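Side-chain contact in type I site-specific restriction-modification system, R (Restriction) subunit (PDB 3H1T), which is a putative motor and restriction subunit of a type I restriction enzyme, probably binding and hydrolysing ATP to translocate DNA: residues E532-V537 and P568-Y573. Numbering follows the deposited sequence.
Sequences EFKQIV and PDFDGY
Phe570 is the first residue of 568-573 to meet Lys534, the one residue of helix 530-537 that carries this contact. The ring of Phe570 packs against the aliphatic part of the lysine: CE of Lys534 lies 3.9 Å from CD2 of Phe570, and CD of Lys534 is almost as close to that same carbon, the methylenes passing the ring obliquely. Phe570 CG stands opposite its own backbone N (chi1 -165°), which carries the ring over to the lysine stem. The ring also touches Pro341 and Ser361, both in loops. One residue on, Asp571 shares the charge with Asp567, the lysine's stronger partner, which forms a salt bridge to the same NZ from just ahead of the short helix. Lys534 NZ donates to the syn lone pair of Asp571 OD1 at 3.0 Å, a hydrogen-bonded salt bridge, while Asp571 OD2 is 3.2 Å from the same nitrogen. A water ties the pair together a second time, accepting from Lys534 NZ at 2.7 Å and donating to Asp571 OD2 at 2.8 Å. The lysine chain runs nearly extended until its last torsion, where chi4 of -65° bends NZ out of line with the methylenes. Beyond Asp571, Gly572, with positive phi, is the first residue to leave the helix, ahead of strand 576-582.

Within the second RecA-like domain of this helicase-type motor, the contact thus joins helix 530-537, which packs on strand 518-524, to the connection between strands 552-556 and 576-582 of the same sheet. Two carboxylates and a water surround one buried ammonium. That surplus of acid probably stabilises the lysine in its charged form and offsets the cost of burying it, so Lys534 links helix 530-537 to the short helix 568-571 and to the residue before it.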
loop_
_atom_site.group_PDB
_atom_site.type_symbol
_atom_site.label_atom_id
_atom_site.label_comp_id
_atom_site.label_asym_id
_atom_site.label_seq_id
_atom_site.Cartn_x
_atom_site.Cartn_y
_atom_site.Cartn_z
ATOM N N GLU A 532 -7.689 9.118 9.892
ATOM C CA GLU A 532 -8.813 8.252 10.248
ATOM C C GLU A 532 -9.690 8.004 9.041
ATOM O O GLU A 532 -10.143 6.896 8.831
ATOM C CB GLU A 532 -9.664 8.867 11.370
ATOM C CG GLU A 532 -10.941 8.073 11.678
ATOM C CD GLU A 532 -11.627 8.476 12.982
ATOM O OE1 GLU A 532 -12.263 9.553 13.049
ATOM O OE2 GLU A 532 -11.526 7.701 13.953
ATOM N N PHE A 533 -9.924 9.038 8.247
ATOM C CA PHE A 533 -10.755 8.885 7.067
ATOM C C PHE A 533 -10.180 7.821 6.128
ATOM O O PHE A 533 -10.885 6.916 5.682
ATOM C CB PHE A 533 -10.876 10.216 6.316
ATOM C CG PHE A 533 -11.742 10.136 5.095
ATOM C CD1 PHE A 533 -13.129 10.203 5.200
ATOM C CD2 PHE A 533 -11.167 9.981 3.830
ATOM C CE1 PHE A 533 -13.942 10.113 4.051
ATOM C CE2 PHE A 533 -11.960 9.894 2.680
ATOM C CZ PHE A 533 -13.354 9.961 2.790
ATOM N N LYS A 534 -8.891 7.947 5.835
ATOM C CA LYS A 534 -8.218 7.013 4.943
ATOM C C LYS A 534 -8.156 5.589 5.477
ATOM O O LYS A 534 -8.093 4.635 4.702
ATOM C CB LYS A 534 -6.806 7.503 4.627
ATOM C CG LYS A 534 -6.785 8.768 3.773
ATOM C CD LYS A 534 -5.482 8.919 3.004
ATOM C CE LYS A 534 -5.347 10.322 2.385
ATOM N NZ LYS A 534 -6.361 10.657 1.330
ATOM N N GLN A 535 -8.151 5.445 6.798
ATOM C CA GLN A 535 -8.128 4.132 7.418
ATOM C C GLN A 535 -9.502 3.504 7.216
ATOM O O GLN A 535 -9.620 2.307 6.945
ATOM C CB GLN A 535 -7.834 4.240 8.916
ATOM C CG GLN A 535 -6.376 4.490 9.263
ATOM C CD GLN A 535 -6.172 4.700 10.752
ATOM O OE1 GLN A 535 -5.065 4.986 11.211
ATOM N NE2 GLN A 535 -7.245 4.552 11.519
ATOM N N ILE A 536 -10.542 4.320 7.346
ATOM C CA ILE A 536 -11.899 3.841 7.179
ATOM C C ILE A 536 -12.073 3.382 5.743
ATOM O O ILE A 536 -12.461 2.233 5.493
ATOM C CB ILE A 536 -12.922 4.939 7.551
ATOM C CG1 ILE A 536 -12.943 5.118 9.076
ATOM C CG2 ILE A 536 -14.305 4.568 7.063
ATOM C CD1 ILE A 536 -13.773 6.286 9.556
ATOM N N VAL A 537 -11.740 4.261 4.802
ATOM C CA VAL A 537 -11.851 3.940 3.380
ATOM C C VAL A 537 -10.993 2.726 2.980
ATOM O O VAL A 537 -11.350 1.967 2.078
ATOM C CB VAL A 537 -11.467 5.182 2.519
ATOM C CG1 VAL A 537 -11.448 4.837 1.046
ATOM C CG2 VAL A 537 -12.477 6.288 2.757
ATOM N N PRO A 568 -7.817 13.752 -4.253
ATOM C CA PRO A 568 -7.550 13.166 -5.569
ATOM C C PRO A 568 -6.085 12.797 -5.823
ATOM O O PRO A 568 -5.788 11.845 -6.545
ATOM C CB PRO A 568 -8.054 14.247 -6.523
ATOM C CG PRO A 568 -9.084 14.972 -5.702
ATOM C CD PRO A 568 -8.373 15.104 -4.404
ATOM N N ASP A 569 -5.171 13.542 -5.221
ATOM C CA ASP A 569 -3.752 13.274 -5.410
ATOM C C ASP A 569 -3.366 11.903 -4.883
ATOM O O ASP A 569 -2.680 11.153 -5.561
ATOM C CB ASP A 569 -2.905 14.356 -4.741
ATOM C CG ASP A 569 -3.010 15.692 -5.449
ATOM O OD1 ASP A 569 -3.447 15.706 -6.620
ATOM O OD2 ASP A 569 -2.652 16.733 -4.859
ATOM N N PHE A 570 -3.817 11.567 -3.683
ATOM C CA PHE A 570 -3.499 10.276 -3.104
ATOM C C PHE A 570 -4.533 9.203 -3.452
ATOM O O PHE A 570 -4.178 8.030 -3.641
ATOM C CB PHE A 570 -3.376 10.384 -1.579
ATOM C CG PHE A 570 -2.720 9.196 -0.940
ATOM C CD1 PHE A 570 -1.333 9.059 -0.958
ATOM C CD2 PHE A 570 -3.484 8.199 -0.354
ATOM C CE1 PHE A 570 -0.726 7.953 -0.404
ATOM C CE2 PHE A 570 -2.877 7.082 0.207
ATOM C CZ PHE A 570 -1.496 6.963 0.178
ATOM N N ASP A 571 -5.801 9.593 -3.559
ATOM C CA ASP A 571 -6.855 8.621 -3.847
ATOM C C ASP A 571 -7.365 8.573 -5.277
ATOM O O ASP A 571 -7.986 7.587 -5.659
ATOM C CB ASP A 571 -8.081 8.848 -2.950
ATOM C CG ASP A 571 -7.718 9.267 -1.544
ATOM O OD1 ASP A 571 -6.655 8.819 -1.035
ATOM O OD2 ASP A 571 -8.506 10.038 -0.947
ATOM N N GLY A 572 -7.106 9.611 -6.066
ATOM C CA GLY A 572 -7.642 9.628 -7.415
ATOM C C GLY A 572 -9.119 9.958 -7.231
ATOM O O GLY A 572 -9.542 10.200 -6.104
ATOM N N TYR A 573 -9.905 9.982 -8.303
ATOM C CA TYR A 573 -11.336 10.288 -8.196
ATOM C C TYR A 573 -12.114 8.982 -8.169
ATOM O O TYR A 573 -11.625 7.946 -8.625
ATOM C CB TYR A 573 -11.819 11.149 -9.381
ATOM C CG TYR A 573 -11.151 12.508 -9.477
ATOM C CD1 TYR A 573 -9.974 12.687 -10.209
ATOM C CD2 TYR A 573 -11.664 13.608 -8.787
ATOM C CE1 TYR A 573 -9.325 13.925 -10.248
ATOM C CE2 TYR A 573 -11.019 14.845 -8.816
ATOM C CZ TYR A 573 -9.849 14.991 -9.546
ATOM O OH TYR A 573 -9.202 16.199 -9.551
HETATM O O HOH W 1 -9.035 11.012 1.610
#